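Translation initiation factor eIF2b-like protein (Chaetomium thermophilum, PDB 4ZEM) is the beta subunit of eIF2B and probably contributes to guanine nucleotide exchange on eIF2 during translation initiation, as part of a heterodecameric complex's regulatory subcomplex. Local coordinates at residues 208-222 with 239-253. Residues are numbered along the deposited sequence; the frame is centred on the assembly and turned at random.
Sequences LVKAASKRRFTVILA and LRKKLNAAGVSTINL
Val248 lays its CG2 methyl over one face of the Phe217 ring, 4.0 Å from the centroid, in a CH-pi contact, while the rim of the ring meets backbone atoms of its own segment in plane, among them Leu208 O and Ala212 N. The ring reaches this methyl because CG sits between the backbone N and the carbonyl carbon (chi1 64°), which turns the ring back toward helix 208-214. Arg240 offers one guanidinium face to Asn252 ND2, offset toward the rim, and Leu221 CD1 lies near the plane at its edge. That methyl also lies against CG and CD of the arginine, whose NE hydrogen-bonds to Pro235 O.

The two branches of Val248 divide the work: CG2 also meets Ala212 CB at 3.5 Å, whereas CG1, anti to the backbone N (chi1 166°), packs on Val219 CG2. Leu243 is similarly forked, its CD1 set against Val219 and its CD2 against Leu208 and Val209. Between the helices, whose axes come within 9.4 Å, the methyls Ala212 CB and Ala246 CB touch at 3.5 Å. A Schellman motif at Gly247 then ends helix 239-246 and turns the chain into its strand.

Strands 218-222 and 249-252 pair in parallel. Val219 is bonded through two successive peptide groups: its N donates to Ser249 O at 2.8 Å and its O accepts from Ile251 N at 2.8 Å. On the face opposite Val219, Ile220 and Ile251 lie side by side, covered by Tyr261 of helix 258-261. Each segment is the helix and following strand of a beta-alpha-beta crossover, two consecutive crossovers of a Rossmann-like sheet that share strand 218-222: helices 208-214 and 239-246 run 12° from parallel on one face, strand 249-252 edges the sheet, and strand 194-198 flanks 218-222 on its other side.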
ATOM      1  N   LEU A 208      -2.298   8.454  15.370  1.00 31.58           N
ATOM      2  CA  LEU A 208      -2.859   9.022  16.592  1.00 37.27           C
ATOM      3  C   LEU A 208      -1.848   9.059  17.735  1.00 42.76           C
ATOM      4  O   LEU A 208      -1.742  10.059  18.452  1.00 40.51           O
ATOM      5  CB  LEU A 208      -4.093   8.236  17.024  1.00 37.02           C
ATOM      6  CG  LEU A 208      -5.279   8.329  16.066  1.00 32.88           C
ATOM      7  CD1 LEU A 208      -6.396   7.400  16.529  1.00 37.84           C
ATOM      8  CD2 LEU A 208      -5.766   9.772  15.926  1.00 26.56           C
ATOM      9  N   VAL A 209      -1.100   7.970  17.892  1.00 38.63           N
ATOM     10  CA  VAL A 209      -0.084   7.872  18.936  1.00 29.89           C
ATOM     11  C   VAL A 209       1.016   8.922  18.760  1.00 42.73           C
ATOM     12  O   VAL A 209       1.464   9.529  19.736  1.00 50.23           O
ATOM     13  CB  VAL A 209       0.529   6.444  18.974  1.00 42.12           C
ATOM     14  CG1 VAL A 209       1.860   6.416  19.712  1.00 32.53           C
ATOM     15  CG2 VAL A 209      -0.468   5.470  19.593  1.00 38.60           C
ATOM     16  N   LYS A 210       1.424   9.151  17.514  1.00 30.14           N
ATOM     17  CA  LYS A 210       2.446  10.146  17.212  1.00 43.13           C
ATOM     18  C   LYS A 210       1.905  11.536  17.544  1.00 47.77           C
ATOM     19  O   LYS A 210       2.597  12.360  18.146  1.00 42.73           O
ATOM     20  CB  LYS A 210       2.864  10.065  15.741  1.00 44.55           C
ATOM     21  CG  LYS A 210       4.275  10.579  15.431  1.00 49.75           C
ATOM     22  CD  LYS A 210       4.450  12.072  15.557  1.00 50.53           C
ATOM     23  CE  LYS A 210       5.858  12.465  15.142  1.00 53.88           C
ATOM     24  NZ  LYS A 210       6.891  11.711  15.897  1.00 47.99           N
ATOM     25  N   ALA A 211       0.660  11.781  17.148  1.00 38.00           N
ATOM     26  CA  ALA A 211       0.025  13.069  17.381  1.00 35.45           C
ATOM     27  C   ALA A 211      -0.055  13.360  18.877  1.00 43.30           C
ATOM     28  O   ALA A 211       0.164  14.490  19.315  1.00 50.10           O
ATOM     29  CB  ALA A 211      -1.366  13.090  16.753  1.00 29.06           C
ATOM     30  N   ALA A 212      -0.332  12.317  19.654  1.00 42.09           N
ATOM     31  CA  ALA A 212      -0.448  12.427  21.104  1.00 37.74           C
ATOM     32  C   ALA A 212       0.851  12.927  21.731  1.00 40.88           C
ATOM     33  O   ALA A 212       0.829  13.585  22.774  1.00 46.13           O
ATOM     34  CB  ALA A 212      -0.842  11.089  21.703  1.00 35.47           C
ATOM     35  N   SER A 213       1.979  12.579  21.117  1.00 34.31           N
ATOM     36  CA  SER A 213       3.285  13.012  21.609  1.00 41.39           C
ATOM     37  C   SER A 213       3.450  14.520  21.459  1.00 42.18           C
ATOM     38  O   SER A 213       4.288  15.113  22.120  1.00 49.09           O
ATOM     39  CB  SER A 213       4.429  12.294  20.883  1.00 44.29           C
ATOM     40  OG  SER A 213       4.589  12.777  19.559  1.00 53.20           O
ATOM     41  N   LYS A 214       2.719  15.129  20.526  1.00 49.01           N
ATOM     42  CA  LYS A 214       2.867  16.565  20.290  1.00 53.25           C
ATOM     43  C   LYS A 214       1.610  17.399  20.463  1.00 53.70           C
ATOM     44  O   LYS A 214       1.646  18.612  20.293  1.00 53.79           O
ATOM     45  CB  LYS A 214       3.409  16.785  18.887  1.00 58.64           C
ATOM     46  CG  LYS A 214       4.703  16.051  18.646  1.00 70.69           C
ATOM     47  CD  LYS A 214       5.378  16.538  17.398  1.00 82.84           C
ATOM     48  CE  LYS A 214       6.768  15.957  17.289  1.00 96.51           C
ATOM     49  NZ  LYS A 214       7.213  15.923  15.877  1.00109.32           N
ATOM     50  N   ARG A 215       0.495  16.754  20.777  1.00 55.34           N
ATOM     51  CA  ARG A 215      -0.777  17.459  20.879  1.00 42.50           C
ATOM     52  C   ARG A 215      -1.626  16.910  22.010  1.00 51.50           C
ATOM     53  O   ARG A 215      -1.557  15.722  22.337  1.00 47.89           O
ATOM     54  CB  ARG A 215      -1.564  17.355  19.562  1.00 38.24           C
ATOM     55  CG  ARG A 215      -0.936  18.065  18.387  1.00 41.81           C
ATOM     56  CD  ARG A 215      -1.378  19.499  18.367  1.00 49.37           C
ATOM     57  NE  ARG A 215      -0.943  20.188  17.163  1.00 52.18           N
ATOM     58  CZ  ARG A 215       0.195  20.863  17.071  1.00 54.66           C
ATOM     59  NH1 ARG A 215       1.003  20.941  18.117  1.00 64.32           N
ATOM     60  NH2 ARG A 215       0.515  21.470  15.937  1.00 52.03           N
ATOM     61  N   ARG A 216      -2.457  17.773  22.583  1.00 49.33           N
ATOM     62  CA  ARG A 216      -3.416  17.344  23.586  1.00 51.67           C
ATOM     63  C   ARG A 216      -4.799  17.376  22.936  1.00 42.61           C
ATOM     64  O   ARG A 216      -5.270  18.441  22.540  1.00 52.27           O
ATOM     65  CB  ARG A 216      -3.358  18.254  24.815  1.00 58.96           C
ATOM     66  CG  ARG A 216      -4.205  17.806  25.993  1.00 74.66           C
ATOM     67  CD  ARG A 216      -4.918  18.985  26.651  1.00 97.41           C
ATOM     68  NE  ARG A 216      -5.814  19.671  25.719  1.00104.58           N
ATOM     69  CZ  ARG A 216      -5.818  20.980  25.494  1.00 96.68           C
ATOM     70  NH1 ARG A 216      -4.958  21.772  26.121  1.00103.28           N
ATOM     71  NH2 ARG A 216      -6.683  21.496  24.632  1.00 95.11           N
ATOM     72  N   PHE A 217      -5.450  16.221  22.825  1.00 37.06           N
ATOM     73  CA  PHE A 217      -6.734  16.150  22.131  1.00 34.23           C
ATOM     74  C   PHE A 217      -7.537  14.917  22.539  1.00 36.70           C
ATOM     75  O   PHE A 217      -7.143  14.170  23.438  1.00 32.46           O
ATOM     76  CB  PHE A 217      -6.533  16.167  20.603  1.00 34.05           C
ATOM     77  CG  PHE A 217      -5.790  14.973  20.060  1.00 40.56           C
ATOM     78  CD1 PHE A 217      -4.418  14.837  20.253  1.00 41.30           C
ATOM     79  CD2 PHE A 217      -6.449  14.018  19.289  1.00 40.14           C
ATOM     80  CE1 PHE A 217      -3.729  13.741  19.740  1.00 41.40           C
ATOM     81  CE2 PHE A 217      -5.758  12.926  18.765  1.00 39.75           C
ATOM     82  CZ  PHE A 217      -4.395  12.787  19.000  1.00 30.39           C
ATOM     83  N   THR A 218      -8.697  14.752  21.912  1.00 37.87           N
ATOM     84  CA  THR A 218      -9.600  13.653  22.221  1.00 33.73           C
ATOM     85  C   THR A 218      -9.856  12.770  21.004  1.00 37.70           C
ATOM     86  O   THR A 218     -10.126  13.267  19.909  1.00 43.48           O
ATOM     87  CB  THR A 218     -10.946  14.196  22.768  1.00 43.18           C
ATOM     88  OG1 THR A 218     -10.701  14.972  23.949  1.00 47.55           O
ATOM     89  CG2 THR A 218     -11.900  13.068  23.107  1.00 40.52           C
ATOM     90  N   VAL A 219      -9.803  11.459  21.204  1.00 37.04           N
ATOM     91  CA  VAL A 219     -10.082  10.523  20.126  1.00 39.71           C
ATOM     92  C   VAL A 219     -11.378   9.766  20.389  1.00 41.24           C
ATOM     93  O   VAL A 219     -11.564   9.172  21.454  1.00 39.35           O
ATOM     94  CB  VAL A 219      -8.919   9.526  19.945  1.00 35.77           C
ATOM     95  CG1 VAL A 219      -9.267   8.455  18.923  1.00 34.92           C
ATOM     96  CG2 VAL A 219      -7.675  10.263  19.526  1.00 32.66           C
ATOM     97  N   ILE A 220     -12.269   9.785  19.405  1.00 32.31           N
ATOM     98  CA  ILE A 220     -13.527   9.061  19.497  1.00 38.46           C
ATOM     99  C   ILE A 220     -13.456   7.830  18.598  1.00 49.79           C
ATOM    100  O   ILE A 220     -13.198   7.935  17.396  1.00 43.17           O
ATOM    101  CB  ILE A 220     -14.729   9.936  19.092  1.00 47.39           C
ATOM    102  CG1 ILE A 220     -14.817  11.193  19.968  1.00 48.50           C
ATOM    103  CG2 ILE A 220     -16.021   9.138  19.172  1.00 51.05           C
ATOM    104  CD1 ILE A 220     -14.080  12.393  19.403  1.00 44.78           C
ATOM    105  N   LEU A 221     -13.622   6.659  19.201  1.00 43.79           N
ATOM    106  CA  LEU A 221     -13.551   5.415  18.454  1.00 46.25           C
ATOM    107  C   LEU A 221     -14.957   4.901  18.171  1.00 57.71           C
ATOM    108  O   LEU A 221     -15.721   4.610  19.093  1.00 64.86           O
ATOM    109  CB  LEU A 221     -12.735   4.379  19.225  1.00 43.67           C
ATOM    110  CG  LEU A 221     -11.286   4.775  19.519  1.00 48.66           C
ATOM    111  CD1 LEU A 221     -10.687   3.831  20.524  1.00 54.40           C
ATOM    112  CD2 LEU A 221     -10.458   4.753  18.252  1.00 40.72           C
ATOM    113  N   ALA A 222     -15.304   4.825  16.893  1.00 55.12           N
ATOM    114  CA  ALA A 222     -16.630   4.379  16.493  1.00 55.35           C
ATOM    115  C   ALA A 222     -16.556   3.221  15.510  1.00 55.30           C
ATOM    116  O   ALA A 222     -15.725   3.217  14.602  1.00 58.51           O
ATOM    117  CB  ALA A 222     -17.416   5.529  15.888  1.00 56.16           C
ATOM    118  N   LEU A 239      -5.184   0.200  22.262  1.00 55.67           N
ATOM    119  CA  LEU A 239      -4.987   1.504  21.657  1.00 50.00           C
ATOM    120  C   LEU A 239      -5.402   2.590  22.624  1.00 48.14           C
ATOM    121  O   LEU A 239      -4.710   3.586  22.788  1.00 44.07           O
ATOM    122  CB  LEU A 239      -5.828   1.619  20.394  1.00 32.61           C
ATOM    123  CG  LEU A 239      -5.824   2.940  19.635  1.00 43.99           C
ATOM    124  CD1 LEU A 239      -4.424   3.221  19.129  1.00 38.14           C
ATOM    125  CD2 LEU A 239      -6.803   2.929  18.481  1.00 45.96           C
ATOM    126  N   ARG A 240      -6.534   2.377  23.279  1.00 45.02           N
ATOM    127  CA  ARG A 240      -7.042   3.341  24.237  1.00 55.03           C
ATOM    128  C   ARG A 240      -6.086   3.491  25.401  1.00 50.70           C
ATOM    129  O   ARG A 240      -5.851   4.590  25.879  1.00 52.96           O
ATOM    130  CB  ARG A 240      -8.437   2.955  24.719  1.00 35.11           C
ATOM    131  CG  ARG A 240      -9.517   3.237  23.694  1.00 51.06           C
ATOM    132  CD  ARG A 240     -10.913   3.007  24.238  1.00 61.41           C
ATOM    133  NE  ARG A 240     -11.255   1.595  24.305  1.00 71.20           N
ATOM    134  CZ  ARG A 240     -11.412   0.915  25.434  1.00 74.04           C
ATOM    135  NH1 ARG A 240     -11.268   1.517  26.602  1.00 73.83           N
ATOM    136  NH2 ARG A 240     -11.724  -0.368  25.393  1.00 80.34           N
ATOM    137  N   LYS A 241      -5.533   2.375  25.852  1.00 49.78           N
ATOM    138  CA  LYS A 241      -4.603   2.410  26.960  1.00 55.53           C
ATOM    139  C   LYS A 241      -3.372   3.204  26.572  1.00 52.08           C
ATOM    140  O   LYS A 241      -2.858   3.987  27.357  1.00 58.56           O
ATOM    141  CB  LYS A 241      -4.216   0.993  27.373  1.00 66.62           C
ATOM    142  CG  LYS A 241      -3.361   0.920  28.624  1.00 76.33           C
ATOM    143  CD  LYS A 241      -3.127  -0.517  29.046  1.00 81.02           C
ATOM    144  CE  LYS A 241      -2.334  -0.590  30.339  1.00 84.23           C
ATOM    145  NZ  LYS A 241      -2.320  -1.975  30.882  1.00 91.75           N
ATOM    146  N   LYS A 242      -2.896   2.993  25.353  1.00 51.99           N
ATOM    147  CA  LYS A 242      -1.728   3.715  24.878  1.00 50.10           C
ATOM    148  C   LYS A 242      -1.996   5.212  24.745  1.00 51.70           C
ATOM    149  O   LYS A 242      -1.158   6.032  25.096  1.00 58.14           O
ATOM    150  CB  LYS A 242      -1.225   3.125  23.564  1.00 48.15           C
ATOM    151  CG  LYS A 242       0.232   3.433  23.284  1.00 58.67           C
ATOM    152  CD  LYS A 242       0.744   2.641  22.096  1.00 75.51           C
ATOM    153  CE  LYS A 242       2.197   2.975  21.805  1.00 85.79           C
ATOM    154  NZ  LYS A 242       2.641   2.398  20.508  1.00 88.84           N
ATOM    155  N   LEU A 243      -3.174   5.561  24.241  1.00 40.40           N
ATOM    156  CA  LEU A 243      -3.554   6.957  24.057  1.00 36.88           C
ATOM    157  C   LEU A 243      -3.728   7.705  25.365  1.00 48.55           C
ATOM    158  O   LEU A 243      -3.314   8.851  25.495  1.00 42.86           O
ATOM    159  CB  LEU A 243      -4.830   7.063  23.227  1.00 40.88           C
ATOM    160  CG  LEU A 243      -4.711   6.771  21.737  1.00 41.95           C
ATOM    161  CD1 LEU A 243      -6.070   6.838  21.072  1.00 30.08           C
ATOM    162  CD2 LEU A 243      -3.741   7.732  21.077  1.00 36.66           C
ATOM    163  N   ASN A 244      -4.347   7.044  26.331  1.00 38.64           N
ATOM    164  CA  ASN A 244      -4.589   7.632  27.641  1.00 42.81           C
ATOM    165  C   ASN A 244      -3.287   7.961  28.362  1.00 47.08           C
ATOM    166  O   ASN A 244      -3.176   9.003  29.008  1.00 52.50           O
ATOM    167  CB  ASN A 244      -5.444   6.698  28.506  1.00 36.26           C
ATOM    168  CG  ASN A 244      -6.856   6.524  27.966  1.00 54.45           C
ATOM    169  OD1 ASN A 244      -7.370   7.373  27.229  1.00 47.35           O
ATOM    170  ND2 ASN A 244      -7.493   5.416  28.335  1.00 36.48           N
ATOM    171  N   ALA A 245      -2.298   7.081  28.234  1.00 46.35           N
ATOM    172  CA  ALA A 245      -1.004   7.301  28.880  1.00 53.64           C
ATOM    173  C   ALA A 245      -0.277   8.485  28.250  1.00 55.74           C
ATOM    174  O   ALA A 245       0.483   9.190  28.910  1.00 60.73           O
ATOM    175  CB  ALA A 245      -0.155   6.048  28.799  1.00 40.71           C
ATOM    176  N   ALA A 246      -0.530   8.694  26.965  1.00 49.66           N
ATOM    177  CA  ALA A 246       0.107   9.755  26.199  1.00 47.10           C
ATOM    178  C   ALA A 246      -0.483  11.117  26.570  1.00 53.58           C
ATOM    179  O   ALA A 246       0.121  12.158  26.313  1.00 64.14           O
ATOM    180  CB  ALA A 246      -0.036   9.493  24.718  1.00 46.12           C
ATOM    181  N   GLY A 247      -1.689  11.094  27.132  1.00 46.22           N
ATOM    182  CA  GLY A 247      -2.368  12.292  27.586  1.00 36.13           C
ATOM    183  C   GLY A 247      -3.621  12.557  26.772  1.00 42.15           C
ATOM    184  O   GLY A 247      -4.258  13.598  26.906  1.00 42.47           O
ATOM    185  N   VAL A 248      -3.995  11.599  25.934  1.00 36.57           N
ATOM    186  CA  VAL A 248      -5.147  11.786  25.074  1.00 37.30           C
ATOM    187  C   VAL A 248      -6.382  11.095  25.645  1.00 43.15           C
ATOM    188  O   VAL A 248      -6.343   9.922  26.022  1.00 42.62           O
ATOM    189  CB  VAL A 248      -4.852  11.260  23.646  1.00 37.39           C
ATOM    190  CG1 VAL A 248      -6.130  11.124  22.824  1.00 29.98           C
ATOM    191  CG2 VAL A 248      -3.894  12.196  22.951  1.00 36.93           C
ATOM    192  N   SER A 249      -7.470  11.855  25.725  1.00 35.95           N
ATOM    193  CA  SER A 249      -8.762  11.330  26.144  1.00 34.20           C
ATOM    194  C   SER A 249      -9.382  10.492  25.036  1.00 38.68           C
ATOM    195  O   SER A 249      -9.209  10.781  23.849  1.00 38.56           O
ATOM    196  CB  SER A 249      -9.704  12.466  26.566  1.00 36.17           C
ATOM    197  OG  SER A 249      -9.180  13.146  27.698  1.00 39.93           O
ATOM    198  N   THR A 250     -10.083   9.436  25.431  1.00 35.58           N
ATOM    199  CA  THR A 250     -10.739   8.557  24.470  1.00 39.50           C
ATOM    200  C   THR A 250     -12.210   8.396  24.789  1.00 40.94           C
ATOM    201  O   THR A 250     -12.610   8.302  25.954  1.00 39.75           O
ATOM    202  CB  THR A 250     -10.074   7.166  24.402  1.00 36.09           C
ATOM    203  OG1 THR A 250      -9.948   6.630  25.729  1.00 40.31           O
ATOM    204  CG2 THR A 250      -8.695   7.274  23.780  1.00 36.90           C
ATOM    205  N   ILE A 251     -13.011   8.399  23.730  1.00 36.42           N
ATOM    206  CA  ILE A 251     -14.446   8.257  23.847  1.00 37.52           C
ATOM    207  C   ILE A 251     -14.926   7.037  23.079  1.00 38.18           C
ATOM    208  O   ILE A 251     -14.525   6.810  21.942  1.00 49.01           O
ATOM    209  CB  ILE A 251     -15.164   9.522  23.333  1.00 39.80           C
ATOM    210  CG1 ILE A 251     -14.812  10.713  24.234  1.00 38.90           C
ATOM    211  CG2 ILE A 251     -16.674   9.305  23.270  1.00 36.26           C
ATOM    212  CD1 ILE A 251     -15.419  12.046  23.812  1.00 34.95           C
ATOM    213  N   ASN A 252     -15.751   6.227  23.727  1.00 45.57           N
ATOM    214  CA  ASN A 252     -16.408   5.113  23.060  1.00 47.60           C
ATOM    215  C   ASN A 252     -17.840   5.495  22.742  1.00 46.85           C
ATOM    216  O   ASN A 252     -18.579   5.936  23.619  1.00 56.13           O
ATOM    217  CB  ASN A 252     -16.366   3.845  23.914  1.00 55.14           C
ATOM    218  CG  ASN A 252     -15.079   3.069  23.731  1.00 70.93           C
ATOM    219  OD1 ASN A 252     -14.634   2.835  22.605  1.00 80.72           O
ATOM    220  ND2 ASN A 252     -14.466   2.673  24.841  1.00 78.64           N
ATOM    221  N   LEU A 253     -18.219   5.319  21.486  1.00 57.80           N
ATOM    222  CA  LEU A 253     -19.547   5.664  21.011  1.00 57.38           C
ATOM    223  C   LEU A 253     -20.461   4.476  20.827  1.00 62.84           C
ATOM    224  O   LEU A 253     -20.039   3.426  20.365  1.00 82.59           O
ATOM    225  CB  LEU A 253     -19.446   6.371  19.669  1.00 58.40           C
ATOM    226  CG  LEU A 253     -19.461   7.886  19.672  1.00 60.33           C
ATOM    227  CD1 LEU A 253     -19.717   8.359  18.253  1.00 59.24           C
ATOM    228  CD2 LEU A 253     -20.557   8.370  20.599  1.00 64.07           C
TER
HETATM  229  O   HOH W   1      -6.862  14.673  26.748  1.00 49.47           O